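Local coordinates for globin III, extracellular (PDB 1X9F), which probably carries oxygen as a haem-bearing globin subunit of the giant extracellular erythrocruorin of the earthworm, seen here with carbon monoxide bound, at residues I14-W19 / D130-W136; L53-V57 / H70-I74; V108-F113 / I147-L151. One frame throughout, in Å; residues are numbered along the deposited sequence.

Contact 1: I14-W19 / D130-W136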
loop_
_atom_site.group_PDB
_atom_site.type_symbol
_atom_site.label_atom_id
_atom_site.label_comp_id
_atom_site.label_asym_id
_atom_site.label_seq_id
_atom_site.Cartn_x
_atom_site.Cartn_y
_atom_site.Cartn_z
ATOM N N ILE C 14 12.239 8.636 21.893
ATOM C CA ILE C 14 11.028 7.806 21.808
ATOM C C ILE C 14 9.980 8.322 22.794
ATOM O O ILE C 14 8.807 8.468 22.446
ATOM C CB ILE C 14 11.336 6.292 22.073
ATOM C CG1 ILE C 14 12.349 5.729 21.068
ATOM C CG2 ILE C 14 10.055 5.455 22.067
ATOM C CD1 ILE C 14 11.839 5.584 19.638
ATOM N N VAL C 15 10.421 8.613 24.015
ATOM C CA VAL C 15 9.535 9.115 25.061
ATOM C C VAL C 15 8.877 10.446 24.668
ATOM O O VAL C 15 7.665 10.605 24.814
ATOM C CB VAL C 15 10.271 9.199 26.434
ATOM C CG1 VAL C 15 9.499 10.048 27.436
ATOM C CG2 VAL C 15 10.500 7.797 26.996
ATOM N N GLN C 16 9.675 11.376 24.146
ATOM C CA GLN C 16 9.190 12.708 23.759
ATOM C C GLN C 16 8.172 12.672 22.632
ATOM O O GLN C 16 7.163 13.380 22.670
ATOM C CB GLN C 16 10.356 13.606 23.360
ATOM C CG GLN C 16 11.212 14.003 24.534
ATOM C CD GLN C 16 12.346 14.932 24.161
ATOM O OE1 GLN C 16 13.058 14.712 23.178
ATOM N NE2 GLN C 16 12.538 15.968 24.969
ATOM N N LYS C 17 8.458 11.843 21.634
ATOM C CA LYS C 17 7.589 11.652 20.487
ATOM C C LYS C 17 6.269 11.043 20.939
ATOM O O LYS C 17 5.193 11.488 20.519
ATOM C CB LYS C 17 8.280 10.740 19.471
ATOM C CG LYS C 17 7.500 10.532 18.184
ATOM C CD LYS C 17 8.101 9.418 17.341
ATOM C CE LYS C 17 9.358 9.872 16.604
ATOM N NZ LYS C 17 9.959 8.755 15.822
ATOM N N GLN C 18 6.349 10.040 21.809
ATOM C CA GLN C 18 5.148 9.353 22.272
ATOM C C GLN C 18 4.274 10.217 23.172
ATOM O O GLN C 18 3.051 10.209 23.048
ATOM C CB GLN C 18 5.506 8.029 22.943
ATOM C CG GLN C 18 5.893 6.967 21.932
ATOM C CD GLN C 18 6.396 5.677 22.551
ATOM O OE1 GLN C 18 6.638 4.707 21.837
ATOM N NE2 GLN C 18 6.564 5.658 23.864
ATOM N N TRP C 19 4.909 10.963 24.066
ATOM C CA TRP C 19 4.214 11.880 24.961
ATOM C C TRP C 19 3.489 12.973 24.186
ATOM O O TRP C 19 2.355 13.333 24.506
ATOM C CB TRP C 19 5.248 12.498 25.884
ATOM C CG TRP C 19 4.778 13.526 26.851
ATOM C CD1 TRP C 19 5.062 14.857 26.813
ATOM C CD2 TRP C 19 4.010 13.313 28.044
ATOM N NE1 TRP C 19 4.512 15.490 27.905
ATOM C CE2 TRP C 19 3.863 14.565 28.679
ATOM C CE3 TRP C 19 3.427 12.186 28.644
ATOM C CZ2 TRP C 19 3.148 14.727 29.868
ATOM C CZ3 TRP C 19 2.722 12.345 29.829
ATOM C CH2 TRP C 19 2.588 13.608 30.427
ATOM N N ASP C 130 0.792 4.144 21.447
ATOM C CA ASP C 130 2.172 3.857 21.105
ATOM C C ASP C 130 3.061 4.069 22.330
ATOM O O ASP C 130 3.252 5.203 22.774
ATOM C CB ASP C 130 2.609 4.750 19.947
ATOM C CG ASP C 130 3.897 4.285 19.303
ATOM O OD1 ASP C 130 4.595 5.136 18.714
ATOM O OD2 ASP C 130 4.299 3.100 19.331
ATOM N N TYR C 131 3.594 2.984 22.883
ATOM C CA TYR C 131 4.272 3.070 24.170
ATOM C C TYR C 131 5.403 2.074 24.273
ATOM O O TYR C 131 5.162 0.879 24.413
ATOM C CB TYR C 131 3.262 2.823 25.302
ATOM C CG TYR C 131 3.823 2.881 26.715
ATOM C CD1 TYR C 131 4.043 4.107 27.345
ATOM C CD2 TYR C 131 4.101 1.714 27.436
ATOM C CE1 TYR C 131 4.540 4.175 28.643
ATOM C CE2 TYR C 131 4.602 1.775 28.742
ATOM C CZ TYR C 131 4.818 3.013 29.332
ATOM O OH TYR C 131 5.310 3.116 30.614
ATOM N N ASP C 132 6.638 2.557 24.203
ATOM C CA ASP C 132 7.785 1.698 24.459
ATOM C C ASP C 132 7.958 1.589 25.960
ATOM O O ASP C 132 8.393 2.546 26.610
ATOM C CB ASP C 132 9.056 2.266 23.832
ATOM C CG ASP C 132 10.225 1.297 23.919
ATOM O OD1 ASP C 132 10.549 0.683 22.878
ATOM O OD2 ASP C 132 10.864 1.064 24.974
ATOM N N ALA C 133 7.619 0.430 26.516
ATOM C CA ALA C 133 7.675 0.264 27.964
ATOM C C ALA C 133 9.079 0.432 28.524
ATOM O O ALA C 133 9.243 0.987 29.608
ATOM C CB ALA C 133 7.077 -1.073 28.399
ATOM N N LEU C 134 10.085 -0.030 27.785
ATOM C CA LEU C 134 11.467 0.013 28.264
ATOM C C LEU C 134 12.018 1.432 28.332
ATOM O O LEU C 134 12.649 1.807 29.322
ATOM C CB LEU C 134 12.377 -0.889 27.419
ATOM C CG LEU C 134 12.086 -2.392 27.517
ATOM C CD1 LEU C 134 13.008 -3.193 26.625
ATOM C CD2 LEU C 134 12.168 -2.910 28.951
ATOM N N ALA C 135 11.761 2.217 27.288
ATOM C CA ALA C 135 12.219 3.603 27.223
ATOM C C ALA C 135 11.562 4.480 28.291
ATOM O O ALA C 135 12.237 5.284 28.940
ATOM C CB ALA C 135 11.975 4.174 25.837
ATOM N N TRP C 136 10.253 4.324 28.470
ATOM C CA TRP C 136 9.538 5.091 29.479
ATOM C C TRP C 136 10.006 4.702 30.863
ATOM O O TRP C 136 10.272 5.573 31.685
ATOM C CB TRP C 136 8.033 4.897 29.351
ATOM C CG TRP C 136 7.438 5.807 28.348
ATOM C CD1 TRP C 136 7.254 5.552 27.026
ATOM C CD2 TRP C 136 6.961 7.137 28.571
ATOM N NE1 TRP C 136 6.681 6.637 26.410
ATOM C CE2 TRP C 136 6.493 7.626 27.336
ATOM C CE3 TRP C 136 6.879 7.969 29.692
ATOM C CZ2 TRP C 136 5.949 8.900 27.189
ATOM C CZ3 TRP C 136 6.339 9.232 29.547
ATOM C CH2 TRP C 136 5.881 9.685 28.305
#

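Contact 2: L53-V57 / H70-I74. With HEM (protoporphyrin IX containing Fe), chain R; CMO (carbon monoxide), chain S.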
loop_
_atom_site.group_PDB
_atom_site.type_symbol
_atom_site.label_atom_id
_atom_site.label_comp_id
_atom_site.label_asym_id
_atom_site.label_seq_id
_atom_site.Cartn_x
_atom_site.Cartn_y
_atom_site.Cartn_z
ATOM N N LEU C 53 -1.251 14.542 52.647
ATOM C CA LEU C 53 -0.234 15.343 51.954
ATOM C C LEU C 53 -0.849 16.351 50.985
ATOM O O LEU C 53 -0.280 17.419 50.747
ATOM C CB LEU C 53 0.749 14.421 51.222
ATOM C CG LEU C 53 1.465 13.389 52.100
ATOM C CD1 LEU C 53 2.000 12.238 51.264
ATOM C CD2 LEU C 53 2.583 14.041 52.889
ATOM N N PHE C 54 -2.023 16.016 50.457
ATOM C CA PHE C 54 -2.715 16.855 49.478
ATOM C C PHE C 54 -3.943 17.617 50.030
ATOM O O PHE C 54 -4.807 18.055 49.259
ATOM C CB PHE C 54 -3.088 16.019 48.240
ATOM C CG PHE C 54 -1.900 15.579 47.420
ATOM C CD1 PHE C 54 -1.565 14.234 47.319
ATOM C CD2 PHE C 54 -1.123 16.509 46.747
ATOM C CE1 PHE C 54 -0.474 13.824 46.560
ATOM C CE2 PHE C 54 -0.037 16.105 45.998
ATOM C CZ PHE C 54 0.287 14.758 45.903
ATOM N N LYS C 55 -4.013 17.789 51.350
ATOM C CA LYS C 55 -5.107 18.532 51.989
ATOM C C LYS C 55 -5.128 19.989 51.529
ATOM O O LYS C 55 -6.189 20.542 51.226
ATOM C CB LYS C 55 -4.973 18.453 53.515
ATOM C CG LYS C 55 -6.054 19.181 54.311
ATOM C CD LYS C 55 -5.891 18.934 55.814
ATOM C CE LYS C 55 -6.753 19.886 56.644
ATOM N NZ LYS C 55 -8.215 19.796 56.303
ATOM N N ARG C 56 -3.941 20.590 51.472
ATOM C CA ARG C 56 -3.768 21.978 51.062
ATOM C C ARG C 56 -4.343 22.227 49.660
ATOM O O ARG C 56 -4.746 23.349 49.343
ATOM C CB ARG C 56 -2.272 22.357 51.125
ATOM C CG ARG C 56 -1.955 23.843 51.347
ATOM C CD ARG C 56 -2.083 24.739 50.107
ATOM N NE ARG C 56 -0.962 24.641 49.164
ATOM C CZ ARG C 56 -0.995 25.081 47.901
ATOM N NH1 ARG C 56 -2.099 25.633 47.409
ATOM N NH2 ARG C 56 0.073 24.960 47.123
ATOM N N VAL C 57 -4.397 21.182 48.832
ATOM C CA VAL C 57 -4.928 21.347 47.473
ATOM C C VAL C 57 -6.319 20.752 47.267
ATOM O O VAL C 57 -6.808 20.688 46.136
ATOM C CB VAL C 57 -3.950 20.841 46.374
ATOM C CG1 VAL C 57 -2.757 21.780 46.245
ATOM C CG2 VAL C 57 -3.505 19.401 46.633
ATOM N N HIS C 70 -3.806 22.033 40.771
ATOM C CA HIS C 70 -2.683 21.247 41.205
ATOM C C HIS C 70 -2.331 20.148 40.199
ATOM O O HIS C 70 -1.157 19.900 39.923
ATOM C CB HIS C 70 -3.002 20.640 42.551
ATOM C CG HIS C 70 -1.974 19.673 43.015
ATOM N ND1 HIS C 70 -0.759 20.074 43.524
ATOM C CD2 HIS C 70 -1.974 18.322 43.041
ATOM C CE1 HIS C 70 -0.057 19.008 43.854
ATOM N NE2 HIS C 70 -0.771 17.932 43.569
ATOM N N ALA C 71 -3.352 19.487 39.665
ATOM C CA ALA C 71 -3.137 18.411 38.712
ATOM C C ALA C 71 -2.463 18.946 37.453
ATOM O O ALA C 71 -1.581 18.291 36.896
ATOM C CB ALA C 71 -4.446 17.728 38.380
ATOM N N LEU C 72 -2.875 20.137 37.016
ATOM C CA LEU C 72 -2.199 20.836 35.923
ATOM C C LEU C 72 -0.747 21.090 36.285
ATOM O O LEU C 72 0.148 20.962 35.448
ATOM C CB LEU C 72 -2.883 22.175 35.626
ATOM C CG LEU C 72 -4.224 22.107 34.898
ATOM C CD1 LEU C 72 -4.914 23.453 34.941
ATOM C CD2 LEU C 72 -4.037 21.653 33.452
ATOM N N ARG C 73 -0.529 21.447 37.546
ATOM C CA ARG C 73 0.792 21.795 38.038
ATOM C C ARG C 73 1.758 20.609 37.977
ATOM O O ARG C 73 2.855 20.742 37.431
ATOM C CB ARG C 73 0.693 22.375 39.448
ATOM C CG ARG C 73 1.440 23.689 39.613
ATOM C CD ARG C 73 0.647 24.765 40.339
ATOM N NE ARG C 73 0.089 24.259 41.589
ATOM C CZ ARG C 73 -1.083 24.616 42.097
ATOM N NH1 ARG C 73 -1.862 25.496 41.474
ATOM N NH2 ARG C 73 -1.488 24.075 43.243
ATOM N N ILE C 74 1.356 19.459 38.522
ATOM C CA ILE C 74 2.187 18.251 38.457
ATOM C C ILE C 74 2.387 17.764 37.026
ATOM O O ILE C 74 3.476 17.313 36.657
ATOM C CB ILE C 74 1.602 17.086 39.283
ATOM C CG1 ILE C 74 2.437 15.820 39.023
ATOM C CG2 ILE C 74 0.129 16.847 38.931
ATOM C CD1 ILE C 74 1.908 14.510 39.660
HETATM C CHA HEM R . 3.561 19.808 44.579
HETATM C CHB HEM R . 5.572 18.047 40.468
HETATM C CHC HEM R . 5.205 13.485 42.159
HETATM C CHD HEM R . 3.527 15.285 46.411
HETATM C C1A HEM R . 4.116 19.730 43.213
HETATM C C2A HEM R . 4.245 20.868 42.420
HETATM C C3A HEM R . 4.845 20.389 41.171
HETATM C C4A HEM R . 4.979 18.950 41.453
HETATM C CMA HEM R . 5.226 21.153 39.928
HETATM C CAA HEM R . 3.852 22.282 42.755
HETATM C CBA HEM R . 5.076 23.067 43.187
HETATM C CGA HEM R . 4.629 24.477 43.464
HETATM O O1A HEM R . 4.498 25.262 42.501
HETATM O O2A HEM R . 4.402 24.803 44.648
HETATM C C1B HEM R . 5.649 16.594 40.575
HETATM C C2B HEM R . 6.104 15.829 39.507
HETATM C C3B HEM R . 5.956 14.582 40.018
HETATM C C4B HEM R . 5.477 14.649 41.309
HETATM C CMB HEM R . 6.608 16.250 38.146
HETATM C CAB HEM R . 6.319 13.477 39.359
HETATM C CBB HEM R . 6.707 12.587 38.401
HETATM C C1C HEM R . 4.677 13.587 43.531
HETATM C C2C HEM R . 4.433 12.462 44.300
HETATM C C3C HEM R . 3.985 12.998 45.479
HETATM C C4C HEM R . 3.948 14.367 45.339
HETATM C CMC HEM R . 4.647 11.011 43.952
HETATM C CAC HEM R . 3.530 12.221 46.658
HETATM C CBC HEM R . 4.150 12.091 47.904
HETATM C C1D HEM R . 3.378 16.744 46.301
HETATM C C2D HEM R . 2.835 17.498 47.339
HETATM C C3D HEM R . 2.830 18.793 46.869
HETATM C C4D HEM R . 3.393 18.671 45.503
HETATM C CMD HEM R . 2.375 16.996 48.688
HETATM C CAD HEM R . 2.353 20.036 47.570
HETATM C CBD HEM R . 0.857 20.155 47.314
HETATM C CGD HEM R . 0.423 21.464 47.910
HETATM O O1D HEM R . 0.045 21.490 49.100
HETATM O O2D HEM R . 0.474 22.469 47.177
HETATM N NA HEM R . 4.570 18.559 42.681
HETATM N NB HEM R . 5.248 15.930 41.696
HETATM N NC HEM R . 4.401 14.777 44.141
HETATM N ND HEM R . 3.725 17.403 45.165
HETATM FE FE HEM R . 4.517 16.677 43.441
HETATM C C CMO S . 2.301 16.491 42.707
HETATM O O CMO S . 1.284 15.888 42.412
#

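Contact 3: V108-F113 / I147-L151. With HEM (protoporphyrin IX containing Fe), chain R.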
loop_
_atom_site.group_PDB
_atom_site.type_symbol
_atom_site.label_atom_id
_atom_site.label_comp_id
_atom_site.label_asym_id
_atom_site.label_seq_id
_atom_site.Cartn_x
_atom_site.Cartn_y
_atom_site.Cartn_z
ATOM N N VAL C 108 5.954 13.395 52.619
ATOM C CA VAL C 108 6.287 12.945 51.271
ATOM C C VAL C 108 7.574 12.131 51.340
ATOM O O VAL C 108 8.602 12.633 51.794
ATOM C CB VAL C 108 6.449 14.143 50.306
ATOM C CG1 VAL C 108 7.034 13.703 48.966
ATOM C CG2 VAL C 108 5.113 14.840 50.099
ATOM N N GLN C 109 7.518 10.875 50.915
ATOM C CA GLN C 109 8.682 10.000 51.046
ATOM C C GLN C 109 8.972 9.188 49.787
ATOM O O GLN C 109 8.094 9.003 48.941
ATOM C CB GLN C 109 8.543 9.094 52.279
ATOM C CG GLN C 109 7.223 8.345 52.355
ATOM C CD GLN C 109 6.928 7.802 53.739
ATOM O OE1 GLN C 109 6.583 8.555 54.653
ATOM N NE2 GLN C 109 7.042 6.488 53.895
ATOM N N LYS C 110 10.208 8.708 49.673
ATOM C CA LYS C 110 10.640 7.952 48.497
ATOM C C LYS C 110 9.656 6.868 48.056
ATOM O O LYS C 110 9.467 6.660 46.856
ATOM C CB LYS C 110 12.030 7.354 48.714
ATOM C CG LYS C 110 13.139 8.384 48.616
ATOM C CD LYS C 110 14.503 7.760 48.811
ATOM C CE LYS C 110 15.563 8.843 48.940
ATOM N NZ LYS C 110 16.928 8.245 49.054
ATOM N N ALA C 111 9.028 6.196 49.022
ATOM C CA ALA C 111 8.100 5.098 48.735
ATOM C C ALA C 111 6.925 5.558 47.881
ATOM O O ALA C 111 6.420 4.804 47.047
ATOM C CB ALA C 111 7.607 4.465 50.031
ATOM N N HIS C 112 6.498 6.798 48.098
ATOM C CA HIS C 112 5.399 7.382 47.344
ATOM C C HIS C 112 5.767 7.530 45.868
ATOM O O HIS C 112 4.942 7.276 44.989
ATOM C CB HIS C 112 5.040 8.758 47.893
ATOM C CG HIS C 112 4.564 8.767 49.314
ATOM N ND1 HIS C 112 4.607 9.905 50.088
ATOM C CD2 HIS C 112 4.013 7.804 50.091
ATOM C CE1 HIS C 112 4.106 9.646 51.281
ATOM N NE2 HIS C 112 3.737 8.378 51.311
ATOM N N PHE C 113 7.003 7.952 45.608
ATOM C CA PHE C 113 7.481 8.122 44.242
ATOM C C PHE C 113 7.684 6.800 43.514
ATOM O O PHE C 113 7.566 6.745 42.288
ATOM C CB PHE C 113 8.761 8.950 44.224
ATOM C CG PHE C 113 8.515 10.427 44.246
ATOM C CD1 PHE C 113 8.197 11.076 45.432
ATOM C CD2 PHE C 113 8.596 11.171 43.072
ATOM C CE1 PHE C 113 7.961 12.450 45.454
ATOM C CE2 PHE C 113 8.366 12.541 43.083
ATOM C CZ PHE C 113 8.047 13.184 44.279
ATOM N N ILE C 147 13.730 13.844 41.587
ATOM C CA ILE C 147 12.764 14.612 42.376
ATOM C C ILE C 147 12.699 14.113 43.824
ATOM O O ILE C 147 12.526 14.909 44.748
ATOM C CB ILE C 147 11.363 14.578 41.721
ATOM C CG1 ILE C 147 11.437 15.144 40.299
ATOM C CG2 ILE C 147 10.357 15.387 42.538
ATOM C CD1 ILE C 147 10.216 14.852 39.438
ATOM N N SER C 148 12.861 12.807 44.022
ATOM C CA SER C 148 12.688 12.207 45.352
ATOM C C SER C 148 13.980 11.998 46.162
ATOM O O SER C 148 13.931 11.485 47.282
ATOM C CB SER C 148 11.914 10.890 45.244
ATOM O OG SER C 148 12.660 9.917 44.526
ATOM N N SER C 149 15.119 12.407 45.598
ATOM C CA SER C 149 16.445 12.246 46.235
ATOM C C SER C 149 16.620 13.000 47.563
ATOM O O SER C 149 17.363 12.555 48.445
ATOM C CB SER C 149 17.556 12.663 45.262
ATOM O OG SER C 149 17.445 14.033 44.908
ATOM N N ARG C 150 15.937 14.137 47.686
ATOM C CA ARG C 150 16.020 15.002 48.866
ATOM C C ARG C 150 15.016 14.645 49.945
ATOM O O ARG C 150 14.766 15.436 50.863
ATOM C CB ARG C 150 15.798 16.455 48.467
ATOM C CG ARG C 150 17.033 17.108 47.960
ATOM C CD ARG C 150 16.809 18.503 47.455
ATOM N NE ARG C 150 18.024 18.987 46.814
ATOM C CZ ARG C 150 19.074 19.485 47.466
ATOM N NH1 ARG C 150 19.072 19.589 48.794
ATOM N NH2 ARG C 150 20.132 19.896 46.778
ATOM N N LEU C 151 14.430 13.459 49.832
ATOM C CA LEU C 151 13.443 13.012 50.797
ATOM C C LEU C 151 14.102 12.095 51.812
ATOM O O LEU C 151 14.071 12.362 53.012
ATOM C CB LEU C 151 12.282 12.303 50.094
ATOM C CG LEU C 151 11.473 13.110 49.075
ATOM C CD1 LEU C 151 10.454 12.207 48.387
ATOM C CD2 LEU C 151 10.778 14.302 49.725
HETATM C CHA HEM R . 3.561 19.808 44.579
HETATM C CHB HEM R . 5.572 18.047 40.468
HETATM C CHC HEM R . 5.205 13.485 42.159
HETATM C CHD HEM R . 3.527 15.285 46.411
HETATM C C1A HEM R . 4.116 19.730 43.213
HETATM C C2A HEM R . 4.245 20.868 42.420
HETATM C C3A HEM R . 4.845 20.389 41.171
HETATM C C4A HEM R . 4.979 18.950 41.453
HETATM C CMA HEM R . 5.226 21.153 39.928
HETATM C CAA HEM R . 3.852 22.282 42.755
HETATM C CBA HEM R . 5.076 23.067 43.187
HETATM C CGA HEM R . 4.629 24.477 43.464
HETATM O O1A HEM R . 4.498 25.262 42.501
HETATM O O2A HEM R . 4.402 24.803 44.648
HETATM C C1B HEM R . 5.649 16.594 40.575
HETATM C C2B HEM R . 6.104 15.829 39.507
HETATM C C3B HEM R . 5.956 14.582 40.018
HETATM C C4B HEM R . 5.477 14.649 41.309
HETATM C CMB HEM R . 6.608 16.250 38.146
HETATM C CAB HEM R . 6.319 13.477 39.359
HETATM C CBB HEM R . 6.707 12.587 38.401
HETATM C C1C HEM R . 4.677 13.587 43.531
HETATM C C2C HEM R . 4.433 12.462 44.300
HETATM C C3C HEM R . 3.985 12.998 45.479
HETATM C C4C HEM R . 3.948 14.367 45.339
HETATM C CMC HEM R . 4.647 11.011 43.952
HETATM C CAC HEM R . 3.530 12.221 46.658
HETATM C CBC HEM R . 4.150 12.091 47.904
HETATM C C1D HEM R . 3.378 16.744 46.301
HETATM C C2D HEM R . 2.835 17.498 47.339
HETATM C C3D HEM R . 2.830 18.793 46.869
HETATM C C4D HEM R . 3.393 18.671 45.503
HETATM C CMD HEM R . 2.375 16.996 48.688
HETATM C CAD HEM R . 2.353 20.036 47.570
HETATM C CBD HEM R . 0.857 20.155 47.314
HETATM C CGD HEM R . 0.423 21.464 47.910
HETATM O O1D HEM R . 0.045 21.490 49.100
HETATM O O2D HEM R . 0.474 22.469 47.177
HETATM N NA HEM R . 4.570 18.559 42.681
HETATM N NB HEM R . 5.248 15.930 41.696
HETATM N NC HEM R . 4.401 14.777 44.141
HETATM N ND HEM R . 3.725 17.403 45.165
HETATM FE FE HEM R . 4.517 16.677 43.441
#

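Contact 1: I14-W19 / D130-W136
Val15 of helix 9-20 rests on one broad face of the indole of Trp136, where the first and last helices of the globin fold, A and H, meet. Its methyl CG1 does the touching, 3.6 Å from the centroid of the six-membered ring of Trp136 and 7° off the ring normal, a CH-pi contact made possible because CG1 stands anti to the backbone N (chi1 165°). The second methyl, CG2, turns instead to Ala135, 4.1 Å from its CB. Tyr131 lies over the opposite face of the indole through CE1, so the ring lies between Val15 across the contact and Tyr131 of its own segment.

The rim of the indole is used as well. Gln18, extended beyond CG, runs antiparallel to the indole along its edge, the amide nearly in the ring's plane. Trp19 meets it obliquely, CE3 3.5 Å from Trp136 CH2, the six-membered rings inclined by 53°; its own NE1 bonds Asp79 of helix 65-83. With an alanine in place of Trp136, Val15 CG1 and Trp19 CE3 would probably lose the surface they lean on, and the Gln18 amide would be freer to turn.

One residue before Val15, Ile14 CG2 meets Asp132 CB at 3.8 Å. Asp132 is the N-cap of helix 133-148: its OD2 accepts the backbone N-H of Ala135, 2.7 Å from N, on the anti side of the carboxylate.

Contact 2: L53-V57 / H70-I74
The imidazole of His70 carries Val57 on one face: CG2 of Val57 sits 4.0 Å from the ring centroid, 14° off the normal, as a CH-pi contact. Haem C4D lies in the plane at the imidazole edge, and the ring of Phe54 meets His70 obliquely, the two planes 60° apart. Because CG of His70 is anti to the backbone N, the imidazole leaves helix 65-83 into the distal pocket, on the face of the haem that holds carbon monoxide, where NE2 gives a weak hydrogen bond to O of carbon monoxide, 3.1 Å long and bent to 123°. Phe54 reaches the porphyrin with CZ, while Ile74 brings CB and CD1 against the diatomic ligand.

At the pocket mouth, one face of the Arg56 guanidinium takes propionate oxygen O2D and Val57 CG1 also lies over its centre. The Arg73 guanidinium turns its edge to Val57 CG1, 4.0 Å from NH2. Arg56 lies against the propionate, whereas Arg73 NH1 forms a salt bridge with Glu88 of the neighbouring Globin II chain, whose His91 also hydrogen-bonds the haem.

A histidine on the distal side of the haem, flanked by a phenylalanine from the preceding corner, is the distal pocket of the globin fold.

Contact 3: V108-F113 / I147-L151
Phe113 and Ser148 meet through a CH-pi contact: CB of Ser148 stands over one face of the phenyl ring, 3.9 Å from its centroid and 24° off the normal. The opposite face lies on the haem, with methyl CMC over the ring centre and CZ of Phe113 3.5 Å from C1C. The aromatic ring is therefore held between the porphyrin and the end of helix 133-148. The hydroxyl of Ser148, at chi1 65°, is turned to its own helix, where OG bonds the carbonyl oxygen of Leu144, which leaves CB as the atom nearest the ring.

Purely apolar contacts surround this sandwich. Ile147 brings CG2 obliquely to the ring, 3.5 Å from Phe113 CE2. Leu151 also meets the ring obliquely, CD1 3.9 Å from Phe113 CE1, and the same methyl reaches Val108 CG1 at 3.8 Å. The valine is shared in turn with the haem, whose vinyl carbon CBC touches both of its methyls.

Side chains also pack on backbone. Leu151 CD2 lies 3.4 Å from the carbonyl oxygen of Val108, and Lys110, stretched out beyond CG, lays its methylenes along the carbonyl of Ser148, with CE 3.5 Å from that oxygen. The type I beta turn from Ser148 to Leu151 brings the last modelled residue back to the start of helix 110-127, closed by the bond from Leu151 N to Ser148 O.

In globin terms this joins the turn leading into the G helix to the C-terminal end of the H helix. Helix 88-103 flanks the joint, its His102 edge-to-face with Phe113 and its Leu95 against Ile147, while Leu53 of helix 50-53 packs on Val108 and His112 beside it.

Overall arrangement
Contacts 2 and 3 share the haem: the first lines its ligand-binding side, the second backs the porphyrin through Phe113. Their centres are 16 Å apart, yet they touch directly, Leu53 CD1 lying 3.3 Å from His112 CE1. Contact 1 stands apart, its centre 26 Å from that of contact 2, on the opposite side of the chain's centre, and 24 Å from that of contact 3. Helix 133-148 links it to contact 3, since one lies at its N-terminal end, the other near its C-terminal end. Along the chain contact 1 encloses contact 2 and interlocks with contact 3. Even so, the Trp19 side chain comes within about 9 Å of a bound haem.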